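Local coordinates for putative mannose-6-phosphate isomerase YvyI (Bacillus subtilis, PDB 1QWR), which catalyses the interconversion of D-mannose 6-phosphate and D-fructose 6-phosphate as a zinc-dependent, cupin-type isomerase with one zinc ion per subunit, at residues Lys99-Asp104 and Thr174-Cys179; Gly116-Trp121 and Phe167-Ser172; Thr187-Asp192 and Gly248-Val253. One frame throughout, in Å; residues are numbered along the deposited sequence.

Contact 1: residues Lys99-Asp104 and Thr174-Cys179. With ZN (zinc ion), chain E; SO4 (sulfate ion), chain C.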
# COMPACT_ATOMS: atom_id res chain seq x y z
N LYS A 99 -9.41 12.94 -0.80
CA LYS A 99 -9.80 12.36 0.47
C LYS A 99 -8.81 12.56 1.61
O LYS A 99 -7.72 13.09 1.41
CB LYS A 99 -9.99 10.85 0.24
CG LYS A 99 -8.79 10.19 -0.45
CD LYS A 99 -9.15 8.80 -0.98
CE LYS A 99 -8.07 8.23 -1.89
NZ LYS A 99 -8.34 8.49 -3.33
N VAL A 100 -9.22 12.11 2.79
CA VAL A 100 -8.40 12.14 3.99
C VAL A 100 -8.69 10.86 4.78
O VAL A 100 -9.83 10.38 4.81
CB VAL A 100 -8.72 13.37 4.89
CG1 VAL A 100 -10.20 13.44 5.17
CG2 VAL A 100 -7.96 13.28 6.21
N HIS A 101 -7.66 10.30 5.42
CA HIS A 101 -7.83 9.10 6.24
C HIS A 101 -7.66 9.52 7.68
O HIS A 101 -6.77 10.30 7.99
CB HIS A 101 -6.75 8.04 5.92
CG HIS A 101 -6.79 7.56 4.52
ND1 HIS A 101 -7.87 6.89 3.99
CD2 HIS A 101 -5.86 7.62 3.53
CE1 HIS A 101 -7.61 6.55 2.74
NE2 HIS A 101 -6.40 6.98 2.44
N PRO A 102 -8.51 9.01 8.57
CA PRO A 102 -8.40 9.37 9.98
C PRO A 102 -7.25 8.63 10.66
O PRO A 102 -6.73 7.63 10.12
CB PRO A 102 -9.74 8.95 10.55
CG PRO A 102 -10.05 7.71 9.76
CD PRO A 102 -9.69 8.14 8.34
N ASP A 103 -6.87 9.11 11.84
CA ASP A 103 -5.82 8.47 12.61
C ASP A 103 -6.49 7.38 13.45
O ASP A 103 -7.71 7.21 13.37
CB ASP A 103 -5.08 9.51 13.49
CG ASP A 103 -5.93 10.04 14.65
OD1 ASP A 103 -7.16 9.86 14.65
OD2 ASP A 103 -5.35 10.66 15.56
N ASP A 104 -5.71 6.62 14.22
CA ASP A 104 -6.27 5.52 15.01
C ASP A 104 -7.37 5.96 15.98
O ASP A 104 -8.38 5.26 16.19
CB ASP A 104 -5.17 4.81 15.82
CG ASP A 104 -4.20 4.02 14.96
OD1 ASP A 104 -4.51 3.76 13.77
OD2 ASP A 104 -3.13 3.63 15.49
N THR A 174 -3.83 13.73 6.22
CA THR A 174 -3.37 14.43 5.01
C THR A 174 -4.42 14.40 3.92
O THR A 174 -4.90 13.33 3.55
CB THR A 174 -2.08 13.78 4.44
OG1 THR A 174 -1.07 13.76 5.46
CG2 THR A 174 -1.56 14.55 3.23
N LEU A 175 -4.78 15.57 3.39
CA LEU A 175 -5.74 15.65 2.30
C LEU A 175 -4.94 15.24 1.08
O LEU A 175 -3.86 15.78 0.83
CB LEU A 175 -6.26 17.08 2.13
CG LEU A 175 -7.39 17.23 1.12
CD1 LEU A 175 -8.64 16.52 1.60
CD2 LEU A 175 -7.65 18.72 0.92
N HIS A 176 -5.45 14.29 0.31
CA HIS A 176 -4.68 13.82 -0.84
C HIS A 176 -5.52 13.09 -1.88
O HIS A 176 -6.72 12.89 -1.72
CB HIS A 176 -3.61 12.84 -0.36
CG HIS A 176 -4.17 11.59 0.22
ND1 HIS A 176 -4.72 11.53 1.49
CD2 HIS A 176 -4.37 10.36 -0.32
CE1 HIS A 176 -5.24 10.33 1.69
NE2 HIS A 176 -5.03 9.61 0.61
N ALA A 177 -4.83 12.70 -2.96
CA ALA A 177 -5.42 11.92 -4.04
C ALA A 177 -4.35 11.54 -5.05
O ALA A 177 -3.48 12.35 -5.40
CB ALA A 177 -6.52 12.70 -4.75
N LEU A 178 -4.38 10.29 -5.49
CA LEU A 178 -3.48 9.86 -6.54
C LEU A 178 -4.20 10.32 -7.81
O LEU A 178 -5.44 10.32 -7.85
CB LEU A 178 -3.33 8.34 -6.55
CG LEU A 178 -2.44 7.73 -5.47
CD1 LEU A 178 -2.57 6.21 -5.49
CD2 LEU A 178 -0.98 8.15 -5.71
N CYS A 179 -3.46 10.72 -8.84
CA CYS A 179 -4.08 11.18 -10.07
C CYS A 179 -3.80 10.26 -11.26
O CYS A 179 -2.90 9.41 -11.21
CB CYS A 179 -3.64 12.62 -10.36
SG CYS A 179 -4.18 13.78 -9.04
ZN ZN E . -5.32 7.09 0.18
S SO4 C . -10.99 6.14 -3.77
O1 SO4 C . -11.11 7.36 -4.60
O2 SO4 C . -11.54 4.98 -4.49
O3 SO4 C . -11.69 6.32 -2.49
O4 SO4 C . -9.56 5.89 -3.51
O HOH W 1 -4.94 10.86 5.04
O HOH W 2 -5.60 4.56 0.68
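This is a metal-site contact built on a single antiparallel bridge: Lys99, near the end of strand 98-100, pairs with His176 at strand 176-178, and the two chains deliver His101 and His176 to the zinc ion of the catalytic cupin fold. The bridge is a hydrogen-bonded pair, with Lys99 N to His176 O and His176 N to Lys99 O both 2.8 Å. Beyond it, His101 NE2 lies 2.5 Å and His176 NE2 2.6 Å from zinc, which sits at the edge of each ring and in its plane and takes Glu119 as its third protein ligand. The two imidazoles meet obliquely, planes 44° apart, and His101 CD2 comes 3.3 Å from His176 CE1. What fixes the rotation of the His176 ring is its other nitrogen: ND1 donates to Thr174 O at 2.7 Å, with that oxygen in the ring plane although the donor stands well above the carbonyl plane. His101 ND1 is hydrogen-bonded to Ala193 O. A water ties the chains together once more, accepting from His101 N and donating to Thr174 O. With CG tucked between its own backbone N and carbonyl carbon (chi1 51°), Lys99 lays that CG over one face of the His176 ring, a CH-pi contact, and a bend at its far end turns NZ to sulfate O4 at 2.9 Å. NZ also bonds to Thr96 and Ser97, while the anion, probably from the crystallisation liquor and perhaps a mimic of the substrate phosphate, is gripped by Lys18, Trp20, Ser97, Arg210 and Arg196, the active-site residue by similarity. Helix 214-220 covers Val100, and strand 131-136 flanks Leu175 and Ala177.

Contact 2: residues Gly116-Trp121 and Phe167-Ser172. With ZN (zinc ion), chain E.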
# COMPACT_ATOMS: atom_id res chain seq x y z
N GLY A 116 -6.61 3.50 12.03
CA GLY A 116 -6.47 4.70 11.22
C GLY A 116 -5.76 4.26 9.94
O GLY A 116 -5.47 3.07 9.78
N LYS A 117 -5.48 5.18 9.02
CA LYS A 117 -4.82 4.76 7.78
C LYS A 117 -3.66 5.66 7.32
O LYS A 117 -3.75 6.38 6.33
CB LYS A 117 -5.87 4.62 6.65
CG LYS A 117 -5.52 3.73 5.43
CD LYS A 117 -6.88 3.44 4.69
CE LYS A 117 -6.81 2.63 3.44
NZ LYS A 117 -6.22 3.39 2.32
N THR A 118 -2.57 5.63 8.07
CA THR A 118 -1.35 6.31 7.65
C THR A 118 -0.89 5.35 6.53
O THR A 118 -1.09 4.14 6.63
CB THR A 118 -0.35 6.35 8.79
OG1 THR A 118 -0.73 7.41 9.67
CG2 THR A 118 1.09 6.60 8.27
N GLU A 119 -0.30 5.89 5.46
CA GLU A 119 0.11 5.05 4.34
C GLU A 119 1.26 5.69 3.57
O GLU A 119 1.72 6.77 3.91
CB GLU A 119 -1.08 4.85 3.39
CG GLU A 119 -1.58 6.20 2.86
CD GLU A 119 -2.78 6.08 1.96
OE1 GLU A 119 -3.49 5.07 2.04
OE2 GLU A 119 -3.01 7.02 1.16
N CYS A 120 1.74 4.99 2.55
CA CYS A 120 2.81 5.53 1.73
C CYS A 120 2.71 4.95 0.32
O CYS A 120 2.10 3.88 0.09
CB CYS A 120 4.17 5.26 2.39
SG CYS A 120 4.60 3.49 2.41
N TRP A 121 3.30 5.67 -0.62
CA TRP A 121 3.24 5.28 -2.01
C TRP A 121 4.60 5.16 -2.66
O TRP A 121 5.45 6.05 -2.51
CB TRP A 121 2.47 6.31 -2.85
CG TRP A 121 1.09 6.56 -2.43
CD1 TRP A 121 0.18 5.64 -2.00
CD2 TRP A 121 0.43 7.83 -2.43
NE1 TRP A 121 -1.02 6.26 -1.74
CE2 TRP A 121 -0.89 7.61 -1.99
CE3 TRP A 121 0.82 9.14 -2.75
CZ2 TRP A 121 -1.83 8.64 -1.87
CZ3 TRP A 121 -0.11 10.17 -2.64
CH2 TRP A 121 -1.42 9.92 -2.20
N PHE A 167 8.88 8.14 -3.86
CA PHE A 167 8.25 7.59 -2.67
C PHE A 167 7.62 8.73 -1.89
O PHE A 167 8.27 9.76 -1.68
CB PHE A 167 9.25 6.88 -1.75
CG PHE A 167 8.62 6.30 -0.50
CD1 PHE A 167 8.15 4.98 -0.49
CD2 PHE A 167 8.52 7.06 0.67
CE1 PHE A 167 7.59 4.42 0.68
CE2 PHE A 167 7.95 6.50 1.83
CZ PHE A 167 7.49 5.18 1.83
N TYR A 168 6.36 8.56 -1.50
CA TYR A 168 5.65 9.58 -0.72
C TYR A 168 5.04 8.98 0.54
O TYR A 168 4.36 7.97 0.49
CB TYR A 168 4.54 10.23 -1.54
CG TYR A 168 5.07 10.97 -2.74
CD1 TYR A 168 5.20 10.33 -3.97
CD2 TYR A 168 5.54 12.28 -2.62
CE1 TYR A 168 5.81 10.97 -5.06
CE2 TYR A 168 6.16 12.93 -3.70
CZ TYR A 168 6.29 12.27 -4.91
OH TYR A 168 6.96 12.88 -5.96
N TYR A 169 5.28 9.63 1.67
CA TYR A 169 4.72 9.19 2.94
C TYR A 169 3.47 10.04 3.15
O TYR A 169 3.51 11.26 2.97
CB TYR A 169 5.73 9.41 4.05
CG TYR A 169 5.30 8.88 5.38
CD1 TYR A 169 5.30 7.51 5.62
CD2 TYR A 169 4.94 9.73 6.41
CE1 TYR A 169 4.95 7.00 6.87
CE2 TYR A 169 4.59 9.24 7.66
CZ TYR A 169 4.60 7.87 7.89
OH TYR A 169 4.34 7.38 9.14
N VAL A 170 2.36 9.40 3.51
CA VAL A 170 1.07 10.09 3.68
C VAL A 170 0.49 9.88 5.07
O VAL A 170 -0.31 8.97 5.29
CB VAL A 170 0.05 9.60 2.64
CG1 VAL A 170 -1.18 10.54 2.62
CG2 VAL A 170 0.69 9.52 1.26
N PRO A 171 0.88 10.73 6.03
CA PRO A 171 0.38 10.61 7.40
C PRO A 171 -1.14 10.71 7.40
O PRO A 171 -1.70 11.43 6.57
CB PRO A 171 1.01 11.81 8.10
CG PRO A 171 2.27 12.06 7.32
CD PRO A 171 1.84 11.84 5.90
N SER A 172 -1.80 10.01 8.31
CA SER A 172 -3.25 10.13 8.39
C SER A 172 -3.49 11.62 8.68
O SER A 172 -2.65 12.28 9.32
CB SER A 172 -3.79 9.27 9.52
OG SER A 172 -3.18 9.62 10.75
ZN ZN E . -5.32 7.09 0.18
O HOH W 3 -3.12 8.81 5.22
O HOH W 4 -2.77 6.58 11.50
O HOH W 2 -5.60 4.56 0.68
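Glu119 O accepts the shortest hydrogen bond between the two segments, from Val170 N at 2.7 Å, and Glu119 N returns one to Val170 O at 3.1 Å. A water lies within hydrogen-bonding distance of both Val170 O and Lys117 O, bridging the chains. The ladder continues through the hydrogen-bonded pair Trp121-Tyr168. Past the strand end, Ser172 N donates to Thr118 OG1, and a second water links that hydroxyl to Ser172 OG.

This antiparallel ladder of the cupin-type catalytic domain presents Glu119 to the zinc ion from the face that also carries Val170 and Trp121. Glu119 and Val170 lie side by side. The glutamate runs straight out beyond CG (chi2 -178°), bringing OE2 to 2.5 Å from the zinc, while OE1 is in a salt bridge with Lys117 NZ, whose hydrogen bond is weak (3.2 Å). Val170 CG2 sits 3.8 Å from the centroid of the Trp121 six-membered ring, almost exactly on its normal, in a CH-pi contact. The reverse side carries Cys120, whose SG approaches the Phe167 ring obliquely, 4.5 Å from its centroid.

Strand 182-189 flanks strand 119-126, Glu186 holds Trp121 NE1, and strands 131-136 and 176-178 pack over Trp121 and Val170.

Contact 3: residues Thr187-Asp192 and Gly248-Val253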
# COMPACT_ATOMS: atom_id res chain seq x y z
N THR A 187 1.57 0.91 0.70
CA THR A 187 1.67 0.16 1.96
C THR A 187 0.93 1.01 2.98
O THR A 187 1.18 2.20 3.09
CB THR A 187 3.15 -0.06 2.34
OG1 THR A 187 3.81 -0.82 1.30
CG2 THR A 187 3.26 -0.87 3.65
N GLN A 188 -0.03 0.42 3.69
CA GLN A 188 -0.83 1.20 4.63
C GLN A 188 -1.20 0.39 5.88
O GLN A 188 -0.90 -0.80 5.97
CB GLN A 188 -2.10 1.64 3.89
CG GLN A 188 -3.06 0.49 3.53
CD GLN A 188 -3.61 0.60 2.10
OE1 GLN A 188 -2.94 0.24 1.12
NE2 GLN A 188 -4.82 1.12 1.98
N GLN A 189 -1.80 1.04 6.88
CA GLN A 189 -2.25 0.30 8.05
C GLN A 189 -3.43 -0.51 7.53
O GLN A 189 -4.03 -0.14 6.52
CB GLN A 189 -2.78 1.22 9.14
CG GLN A 189 -1.73 2.13 9.74
CD GLN A 189 -2.31 2.94 10.86
OE1 GLN A 189 -2.50 2.44 11.98
NE2 GLN A 189 -2.63 4.18 10.57
N ASN A 190 -3.76 -1.58 8.25
CA ASN A 190 -4.88 -2.49 7.92
C ASN A 190 -6.21 -1.77 8.25
O ASN A 190 -6.75 -1.85 9.36
CB ASN A 190 -4.70 -3.76 8.75
CG ASN A 190 -5.85 -4.74 8.59
OD1 ASN A 190 -6.67 -4.62 7.67
ND2 ASN A 190 -5.91 -5.72 9.48
N SER A 191 -6.71 -1.03 7.27
CA SER A 191 -7.89 -0.20 7.48
C SER A 191 -8.50 0.15 6.14
O SER A 191 -7.80 0.11 5.13
CB SER A 191 -7.44 1.10 8.19
OG SER A 191 -8.37 2.17 8.06
N ASP A 192 -9.79 0.48 6.13
CA ASP A 192 -10.47 0.88 4.91
C ASP A 192 -11.20 2.19 5.21
O ASP A 192 -12.17 2.54 4.54
CB ASP A 192 -11.47 -0.21 4.47
CG ASP A 192 -12.00 -0.01 3.05
OD1 ASP A 192 -11.27 0.51 2.17
OD2 ASP A 192 -13.16 -0.40 2.81
N GLY A 248 9.05 4.42 9.98
CA GLY A 248 8.10 5.16 10.78
C GLY A 248 7.43 4.43 11.93
O GLY A 248 7.74 3.29 12.23
N GLU A 249 6.49 5.12 12.57
CA GLU A 249 5.78 4.54 13.71
C GLU A 249 4.93 3.35 13.31
O GLU A 249 4.72 2.45 14.11
CB GLU A 249 4.88 5.59 14.35
CG GLU A 249 5.55 6.93 14.59
CD GLU A 249 4.58 8.00 15.09
OE1 GLU A 249 4.95 9.20 15.06
OE2 GLU A 249 3.45 7.64 15.52
N TYR A 250 4.42 3.35 12.09
CA TYR A 250 3.53 2.28 11.65
C TYR A 250 4.15 1.24 10.75
O TYR A 250 3.64 0.13 10.67
CB TYR A 250 2.31 2.88 10.95
CG TYR A 250 1.54 3.84 11.82
CD1 TYR A 250 0.61 3.37 12.75
CD2 TYR A 250 1.80 5.20 11.78
CE1 TYR A 250 -0.03 4.26 13.64
CE2 TYR A 250 1.18 6.09 12.65
CZ TYR A 250 0.27 5.62 13.57
OH TYR A 250 -0.31 6.52 14.45
N PHE A 251 5.24 1.59 10.07
CA PHE A 251 5.92 0.67 9.17
C PHE A 251 7.22 1.24 8.65
O PHE A 251 7.48 2.44 8.78
CB PHE A 251 5.02 0.34 7.95
CG PHE A 251 4.38 1.56 7.30
CD1 PHE A 251 5.15 2.44 6.52
CD2 PHE A 251 3.01 1.82 7.48
CE1 PHE A 251 4.56 3.59 5.93
CE2 PHE A 251 2.40 2.96 6.89
CZ PHE A 251 3.17 3.84 6.11
N SER A 252 8.04 0.36 8.09
CA SER A 252 9.33 0.71 7.48
C SER A 252 9.19 0.08 6.09
O SER A 252 8.73 -1.07 5.97
CB SER A 252 10.51 0.07 8.22
OG SER A 252 10.67 0.63 9.54
N VAL A 253 9.58 0.81 5.05
CA VAL A 253 9.45 0.32 3.69
C VAL A 253 10.77 0.45 2.96
O VAL A 253 11.46 1.46 3.13
CB VAL A 253 8.36 1.11 2.94
CG1 VAL A 253 8.13 0.50 1.52
CG2 VAL A 253 7.05 1.06 3.77
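Two first torsions set this contact: Gln189 and Tyr250 each carry CG anti to their own carbonyl carbon (chi1 -66° and -59°), which brings the glutamine's amide end and the tyrosine ring together. Beyond CG the glutamine chain is extended, and its terminal amide comes to rest over one face of the Tyr250 ring, toward the rim at CD1 and CE1. Gln189 CD lies 3.5 Å from Tyr250 CD1, and the amide and ring planes are 35° apart, so the two flat groups lean against each other without being parallel.

Phe251 CG is wedged between the backbone N and the carbonyl carbon, and the ring is thereby carried toward the strand, where CZ approaches Thr187 O at 4.0 Å and CE2 comes 4.3 Å from Gln188 CA. The methyl groups Thr187 CG2 and Val253 CG2 meet at 4.3 Å. The two chains run nearly antiparallel here, yet the closest CA pair, Gln189 CA and Tyr250 CA, is 7.1 Å apart, too far for sheet pairing; the side chains of Tyr250, Phe251 and Val253 pack against side chains and backbone of strand 182-189. Within 248-253 the backbone turns tightly, Gly248 N bonding to Phe251 O at 2.8 Å as the chain leads into strand 252-259.

The contact thus sets the turn of the beta hairpin formed by strands 240-247 and 252-259, in the C-terminal cupin region, against strand 182-189. Strand 119-126 lies alongside, with Cys120 touching Thr187, Phe251 and Val253; strand 312-318 packs on Thr187 and Val253, and Leu85 of strand 85-92 meets Phe251.

Contacts 1 and 2 share the zinc ion: the first supplies two histidines, the second the glutamate and a water common to both. Contact 2 is nested in the chain loop that contact 1 closes, and the two are tied directly by Pro102 O to Lys117 N and Asp104 OD1 to Gly116 N. Contact 3 follows later in the chain but reaches the same sheet as contact 2, since strands 119-126 and 182-189 are neighbours. Contacts 1 and 3 are largely buried, contact 2 only partly. Their chemistry differs accordingly: metal bonds and one bridge in contact 1, a regular strand ladder in contact 2, side-chain packing between cupin parts in contact 3.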